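PDB 3BRS: periplasmic binding protein/LacI transcriptional regulator from Clostridium phytofermentans, which probably binds a sugar in the cleft between its two domains and delivers it to a membrane transporter for uptake. Local coordinates for residues N113-K125 and T145-L157. Residues are numbered along the deposited sequence; the frame is centred on the assembly and turned at random.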
ATOM      1  N   ASN A 113       0.930   6.949  -5.552  1.00 29.08           N
ATOM      2  CA  ASN A 113       2.090   6.276  -4.851  1.00 28.39           C
ATOM      3  C   ASN A 113       3.418   6.802  -5.324  1.00 30.52           C
ATOM      4  O   ASN A 113       4.416   6.959  -4.548  1.00 30.33           O
ATOM      5  CB  ASN A 113       1.948   4.741  -4.804  1.00 26.20           C
ATOM      6  CG  ASN A 113       0.781   4.318  -3.885  1.00 25.05           C
ATOM      7  OD1 ASN A 113       0.911   4.420  -2.674  1.00 27.62           O
ATOM      8  ND2 ASN A 113      -0.372   4.014  -4.444  1.00 24.33           N
ATOM      9  N   ILE A 114       3.392   7.244  -6.574  1.00 30.03           N
ATOM     10  CA  ILE A 114       4.571   7.848  -7.163  1.00 24.63           C
ATOM     11  C   ILE A 114       4.808   9.127  -6.417  1.00 25.47           C
ATOM     12  O   ILE A 114       5.892   9.362  -5.889  1.00 25.76           O
ATOM     13  CB  ILE A 114       4.513   8.011  -8.676  1.00 26.45           C
ATOM     14  CG1 ILE A 114       4.480   6.632  -9.343  1.00 24.82           C
ATOM     15  CG2 ILE A 114       5.876   8.608  -9.181  1.00 27.06           C
ATOM     16  CD1 ILE A 114       3.997   6.607 -10.810  1.00 30.69           C
ATOM     17  N   GLN A 115       3.831   9.981  -6.339  1.00 27.26           N
ATOM     18  CA  GLN A 115       4.066  11.224  -5.578  1.00 28.30           C
ATOM     19  C   GLN A 115       4.355  11.015  -4.126  1.00 28.72           C
ATOM     20  O   GLN A 115       5.167  11.723  -3.565  1.00 26.20           O
ATOM     21  CB  GLN A 115       2.938  12.227  -5.759  1.00 31.52           C
ATOM     22  CG  GLN A 115       2.972  12.986  -7.116  1.00 53.44           C
ATOM     23  CD  GLN A 115       4.095  14.007  -7.272  1.00 46.46           C
ATOM     24  OE1 GLN A 115       4.578  14.621  -6.301  1.00 52.13           O
ATOM     25  NE2 GLN A 115       4.515  14.212  -8.531  1.00 57.61           N
ATOM     26  N   ALA A 116       3.691  10.046  -3.468  1.00 32.28           N
ATOM     27  CA  ALA A 116       4.168   9.661  -2.120  1.00 28.27           C
ATOM     28  C   ALA A 116       5.701   9.328  -2.010  1.00 26.46           C
ATOM     29  O   ALA A 116       6.352   9.899  -1.131  1.00 24.46           O
ATOM     30  CB  ALA A 116       3.321   8.576  -1.524  1.00 28.14           C
ATOM     31  N   GLY A 117       6.268   8.428  -2.854  1.00 21.29           N
ATOM     32  CA  GLY A 117       7.649   8.143  -2.726  1.00 22.66           C
ATOM     33  C   GLY A 117       8.491   9.353  -3.117  1.00 21.76           C
ATOM     34  O   GLY A 117       9.553   9.545  -2.589  1.00 19.10           O
ATOM     35  N   ILE A 118       8.076  10.094  -4.152  1.00 24.97           N
ATOM     36  CA  ILE A 118       8.718  11.376  -4.457  1.00 26.49           C
ATOM     37  C   ILE A 118       8.781  12.311  -3.256  1.00 30.74           C
ATOM     38  O   ILE A 118       9.834  13.004  -3.069  1.00 32.41           O
ATOM     39  CB  ILE A 118       7.977  12.152  -5.656  1.00 24.68           C
ATOM     40  CG1 ILE A 118       8.062  11.343  -6.962  1.00 25.18           C
ATOM     41  CG2 ILE A 118       8.591  13.540  -5.865  1.00 27.53           C
ATOM     42  CD1 ILE A 118       7.505  12.068  -8.177  1.00 28.31           C
ATOM     43  N   ARG A 119       7.716  12.450  -2.455  1.00 27.84           N
ATOM     44  CA  ARG A 119       7.850  13.475  -1.372  1.00 26.89           C
ATOM     45  C   ARG A 119       8.771  12.918  -0.292  1.00 32.54           C
ATOM     46  O   ARG A 119       9.639  13.604   0.236  1.00 37.67           O
ATOM     47  CB  ARG A 119       6.528  13.854  -0.723  1.00 26.54           C
ATOM     48  CG  ARG A 119       5.578  14.641  -1.615  1.00 47.76           C
ATOM     49  CD  ARG A 119       4.158  14.246  -1.344  1.00 27.21           C
ATOM     50  NE  ARG A 119       3.276  15.098  -0.503  1.00 46.61           N
ATOM     51  CZ  ARG A 119       3.587  16.233   0.161  1.00 47.12           C
ATOM     52  NH1 ARG A 119       4.818  16.769   0.140  1.00 54.65           N
ATOM     53  NH2 ARG A 119       2.657  16.835   0.910  1.00 41.95           N
ATOM     54  N   ILE A 120       8.666  11.640  -0.015  1.00 31.81           N
ATOM     55  CA  ILE A 120       9.607  11.042   0.961  1.00 32.57           C
ATOM     56  C   ILE A 120      11.081  11.017   0.350  1.00 34.20           C
ATOM     57  O   ILE A 120      12.073  11.228   1.096  1.00 30.33           O
ATOM     58  CB  ILE A 120       8.906   9.729   1.562  1.00 34.73           C
ATOM     59  CG1 ILE A 120       8.444   9.851   3.027  1.00 41.39           C
ATOM     60  CG2 ILE A 120       9.345   8.400   0.935  1.00 35.06           C
ATOM     61  CD1 ILE A 120       9.441  10.271   4.048  1.00 34.86           C
ATOM     62  N   GLY A 121      11.223  10.851  -0.993  1.00 31.70           N
ATOM     63  CA  GLY A 121      12.555  10.958  -1.616  1.00 30.99           C
ATOM     64  C   GLY A 121      13.176  12.305  -1.346  1.00 29.64           C
ATOM     65  O   GLY A 121      14.379  12.426  -1.071  1.00 28.72           O
ATOM     66  N   ALA A 122      12.353  13.348  -1.442  1.00 31.60           N
ATOM     67  CA  ALA A 122      12.858  14.729  -1.294  1.00 32.76           C
ATOM     68  C   ALA A 122      13.228  15.020   0.126  1.00 34.97           C
ATOM     69  O   ALA A 122      14.215  15.700   0.366  1.00 35.52           O
ATOM     70  CB  ALA A 122      11.921  15.782  -1.845  1.00 30.99           C
ATOM     71  N   VAL A 123      12.480  14.512   1.093  1.00 35.52           N
ATOM     72  CA  VAL A 123      12.917  14.624   2.507  1.00 34.54           C
ATOM     73  C   VAL A 123      14.310  13.941   2.692  1.00 34.35           C
ATOM     74  O   VAL A 123      15.195  14.496   3.323  1.00 34.45           O
ATOM     75  CB  VAL A 123      11.833  13.970   3.464  1.00 32.33           C
ATOM     76  CG1 VAL A 123      12.396  13.761   4.885  1.00 29.99           C
ATOM     77  CG2 VAL A 123      10.532  14.811   3.503  1.00 24.56           C
ATOM     78  N   THR A 124      14.460  12.732   2.119  1.00 33.54           N
ATOM     79  CA  THR A 124      15.649  11.908   2.268  1.00 32.43           C
ATOM     80  C   THR A 124      16.843  12.589   1.617  1.00 32.30           C
ATOM     81  O   THR A 124      17.941  12.576   2.180  1.00 33.59           O
ATOM     82  CB  THR A 124      15.478  10.465   1.724  1.00 32.51           C
ATOM     83  OG1 THR A 124      14.302   9.834   2.277  1.00 34.40           O
ATOM     84  CG2 THR A 124      16.656   9.628   2.157  1.00 38.37           C
ATOM     85  N   LYS A 125      16.643  13.199   0.446  1.00 31.86           N
ATOM     86  CA  LYS A 125      17.716  14.001  -0.209  1.00 30.95           C
ATOM     87  C   LYS A 125      18.197  15.069   0.724  1.00 30.72           C
ATOM     88  O   LYS A 125      19.390  15.266   0.846  1.00 34.35           O
ATOM     89  CB  LYS A 125      17.159  14.653  -1.471  1.00 33.86           C
ATOM     90  CG  LYS A 125      18.171  15.293  -2.423  1.00 34.12           C
ATOM     91  CD  LYS A 125      17.407  15.683  -3.650  1.00 39.27           C
ATOM     92  CE  LYS A 125      18.293  16.167  -4.794  1.00 47.84           C
ATOM     93  NZ  LYS A 125      17.435  16.903  -5.807  1.00 50.30           N
ATOM     94  N   THR A 145       1.659  -0.887  -5.757  1.00 25.94           N
ATOM     95  CA  THR A 145       1.949   0.186  -4.722  1.00 28.00           C
ATOM     96  C   THR A 145       3.470   0.141  -4.306  1.00 30.41           C
ATOM     97  O   THR A 145       4.116   1.189  -4.182  1.00 31.69           O
ATOM     98  CB  THR A 145       1.100   0.063  -3.483  1.00 28.54           C
ATOM     99  OG1 THR A 145       1.228  -1.293  -2.951  1.00 35.61           O
ATOM    100  CG2 THR A 145      -0.272   0.342  -3.820  1.00 31.77           C
ATOM    101  N   ALA A 146       4.086  -1.048  -4.205  1.00 30.14           N
ATOM    102  CA  ALA A 146       5.568  -1.084  -3.909  1.00 28.83           C
ATOM    103  C   ALA A 146       6.382  -0.461  -5.023  1.00 30.59           C
ATOM    104  O   ALA A 146       7.331   0.271  -4.761  1.00 31.86           O
ATOM    105  CB  ALA A 146       6.112  -2.532  -3.720  1.00 28.70           C
ATOM    106  N   MET A 147       6.067  -0.864  -6.273  1.00 29.94           N
ATOM    107  CA  MET A 147       6.730  -0.345  -7.458  1.00 29.66           C
ATOM    108  C   MET A 147       6.628   1.122  -7.564  1.00 28.72           C
ATOM    109  O   MET A 147       7.586   1.734  -7.946  1.00 29.39           O
ATOM    110  CB  MET A 147       6.164  -0.980  -8.762  1.00 34.54           C
ATOM    111  CG  MET A 147       5.908  -2.554  -8.722  1.00 45.29           C
ATOM    112  SD  MET A 147       5.151  -3.471 -10.161  1.00 28.30           S
ATOM    113  CE  MET A 147       5.738  -2.429 -11.460  1.00 47.31           C
ATOM    114  N   ASP A 148       5.437   1.692  -7.362  1.00 25.67           N
ATOM    115  CA  ASP A 148       5.227   3.138  -7.562  1.00 28.44           C
ATOM    116  C   ASP A 148       5.992   3.943  -6.483  1.00 26.07           C
ATOM    117  O   ASP A 148       6.601   4.928  -6.750  1.00 29.01           O
ATOM    118  CB  ASP A 148       3.714   3.543  -7.551  1.00 31.85           C
ATOM    119  CG  ASP A 148       2.946   3.145  -8.841  1.00 47.30           C
ATOM    120  OD1 ASP A 148       3.541   2.595  -9.779  1.00 35.09           O
ATOM    121  OD2 ASP A 148       1.713   3.348  -8.902  1.00 35.17           O
ATOM    122  N   ARG A 149       5.971   3.457  -5.263  1.00 23.37           N
ATOM    123  CA  ARG A 149       6.708   4.010  -4.118  1.00 24.49           C
ATOM    124  C   ARG A 149       8.222   4.064  -4.269  1.00 27.34           C
ATOM    125  O   ARG A 149       8.846   5.116  -3.957  1.00 27.92           O
ATOM    126  CB  ARG A 149       6.302   3.271  -2.852  1.00 23.96           C
ATOM    127  CG  ARG A 149       4.871   3.737  -2.418  1.00 33.73           C
ATOM    128  CD  ARG A 149       4.387   3.079  -1.180  1.00 23.01           C
ATOM    129  NE  ARG A 149       2.932   3.125  -1.162  1.00 28.43           N
ATOM    130  CZ  ARG A 149       2.199   2.418  -0.295  1.00 31.29           C
ATOM    131  NH1 ARG A 149       2.788   1.639   0.675  1.00 23.00           N
ATOM    132  NH2 ARG A 149       0.879   2.471  -0.411  1.00 27.28           N
ATOM    133  N   GLU A 150       8.805   2.968  -4.797  1.00 26.19           N
ATOM    134  CA  GLU A 150      10.238   2.874  -4.968  1.00 27.46           C
ATOM    135  C   GLU A 150      10.677   3.771  -6.170  1.00 28.93           C
ATOM    136  O   GLU A 150      11.700   4.405  -6.116  1.00 30.93           O
ATOM    137  CB  GLU A 150      10.641   1.401  -5.199  1.00 28.48           C
ATOM    138  CG  GLU A 150      12.106   1.227  -5.607  1.00 25.75           C
ATOM    139  CD  GLU A 150      12.367  -0.223  -5.845  1.00 38.61           C
ATOM    140  OE1 GLU A 150      11.716  -1.031  -5.134  1.00 35.23           O
ATOM    141  OE2 GLU A 150      13.153  -0.586  -6.725  1.00 32.75           O
ATOM    142  N   GLU A 151       9.882   3.785  -7.228  1.00 28.89           N
ATOM    143  CA  GLU A 151      10.063   4.710  -8.387  1.00 32.31           C
ATOM    144  C   GLU A 151       9.978   6.139  -8.015  1.00 29.77           C
ATOM    145  O   GLU A 151      10.917   6.954  -8.298  1.00 27.29           O
ATOM    146  CB  GLU A 151       8.979   4.408  -9.434  1.00 35.67           C
ATOM    147  CG  GLU A 151       9.056   5.251 -10.725  1.00 58.77           C
ATOM    148  CD  GLU A 151       7.766   5.123 -11.589  1.00 39.29           C
ATOM    149  OE1 GLU A 151       7.099   4.020 -11.538  1.00 64.26           O
ATOM    150  OE2 GLU A 151       7.432   6.103 -12.332  1.00 64.28           O
ATOM    151  N   GLY A 152       8.895   6.480  -7.311  1.00 27.50           N
ATOM    152  CA  GLY A 152       8.786   7.802  -6.634  1.00 23.56           C
ATOM    153  C   GLY A 152       9.971   8.156  -5.839  1.00 26.42           C
ATOM    154  O   GLY A 152      10.545   9.207  -6.035  1.00 25.29           O
ATOM    155  N   LEU A 153      10.336   7.301  -4.876  1.00 28.20           N
ATOM    156  CA  LEU A 153      11.510   7.513  -4.061  1.00 27.76           C
ATOM    157  C   LEU A 153      12.782   7.985  -4.803  1.00 27.82           C
ATOM    158  O   LEU A 153      13.396   8.929  -4.381  1.00 25.52           O
ATOM    159  CB  LEU A 153      11.835   6.235  -3.283  1.00 28.13           C
ATOM    160  CG  LEU A 153      13.023   6.262  -2.256  1.00 32.57           C
ATOM    161  CD1 LEU A 153      12.775   7.240  -1.104  1.00 31.12           C
ATOM    162  CD2 LEU A 153      13.258   4.857  -1.699  1.00 28.33           C
ATOM    163  N   LYS A 154      13.169   7.246  -5.855  1.00 29.08           N
ATOM    164  CA  LYS A 154      14.317   7.438  -6.650  1.00 30.88           C
ATOM    165  C   LYS A 154      14.207   8.737  -7.447  1.00 33.73           C
ATOM    166  O   LYS A 154      15.115   9.541  -7.451  1.00 35.81           O
ATOM    167  CB  LYS A 154      14.495   6.244  -7.594  1.00 31.85           C
ATOM    168  CG  LYS A 154      14.823   4.990  -6.919  1.00 41.19           C
ATOM    169  CD  LYS A 154      15.136   3.873  -7.928  1.00 35.14           C
ATOM    170  CE  LYS A 154      15.518   2.584  -7.137  1.00 38.26           C
ATOM    171  NZ  LYS A 154      15.188   1.308  -7.859  1.00 46.08           N
ATOM    172  N   ILE A 155      13.074   8.972  -8.074  1.00 32.67           N
ATOM    173  CA  ILE A 155      12.754  10.308  -8.592  1.00 33.99           C
ATOM    174  C   ILE A 155      12.927  11.441  -7.604  1.00 34.06           C
ATOM    175  O   ILE A 155      13.625  12.434  -7.903  1.00 36.30           O
ATOM    176  CB  ILE A 155      11.332  10.381  -9.232  1.00 34.87           C
ATOM    177  CG1 ILE A 155      11.197   9.336 -10.387  1.00 25.07           C
ATOM    178  CG2 ILE A 155      11.073  11.808  -9.761  1.00 28.71           C
ATOM    179  CD1 ILE A 155       9.686   9.058 -10.799  1.00 33.94           C
ATOM    180  N   GLY A 156      12.337  11.355  -6.429  1.00 30.90           N
ATOM    181  CA  GLY A 156      12.531  12.482  -5.505  1.00 29.53           C
ATOM    182  C   GLY A 156      13.993  12.605  -5.024  1.00 31.88           C
ATOM    183  O   GLY A 156      14.364  13.664  -4.438  1.00 32.66           O
ATOM    184  N   LEU A 157      14.835  11.587  -5.257  1.00 30.56           N
ATOM    185  CA  LEU A 157      16.272  11.679  -4.794  1.00 33.64           C
ATOM    186  C   LEU A 157      17.174  12.336  -5.851  1.00 38.21           C
ATOM    187  O   LEU A 157      18.270  12.821  -5.513  1.00 35.64           O
ATOM    188  CB  LEU A 157      16.852  10.339  -4.354  1.00 32.77           C
ATOM    189  CG  LEU A 157      16.458   9.792  -2.959  1.00 36.50           C
ATOM    190  CD1 LEU A 157      16.485   8.231  -2.846  1.00 35.57           C
ATOM    191  CD2 LEU A 157      17.284  10.401  -1.857  1.00 31.38           C
TER
HETATM  192  O   HOH W   1       0.848   5.556  -7.815  1.00 39.30           O
HETATM  193  O   HOH W   2      -0.061   2.511  -7.122  1.00 39.65           O
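Gly-117 and Gly-121 of helix 113-125 meet Gly-152 and Gly-156 of helix 145-157 in a GxxxG-type glycine interface, within the C-terminal alpha/beta domain of a periplasmic binding protein fold. The axes of segments 113-125 and 145-157 approach to 6.2 Å at a crossing angle of -39°, and the CA atoms of Gly-117 and Gly-152 are 4.1 Å apart. With no side chain on any of the four glycines, the two backbones touch directly, Gly-117 C lying 3.3 Å from Gly-152 C. The closeness brings CA-H groups onto carbonyl oxygens in both directions: Gly-117 CA points at Arg-149 O, while Leu-153 CA lies 3.2 Å from Gly-117 O.

Apolar side chains flank this backbone seam. Ile-114 enters as a knob among Asp-148, Glu-151, Gly-152 and Ile-155, and Ile-118 CD1 packs against Ile-155 CG2 at 3.9 Å. On the inner side Leu-153 CD1 lies over Gly-121 CA and reaches Ile-120, whose side chain continues onto strands 219-224 and 240-243.

Polar bonds gather at the N-terminal ends. Two waters join Asp-148 OD2, which also pairs with Lys-144, to Asn-113 N and ND2. The extended Arg-149 chain (chi2 -179°) carries its guanidinium to Asn-113, with NH1 bound to Leu-197 O. Asn-113 OD1 lies in the guanidinium plane and accepts from Arg-149 NE at 2.8 Å and NH2 at 3.0 Å, both donors standing above the same face of the amide.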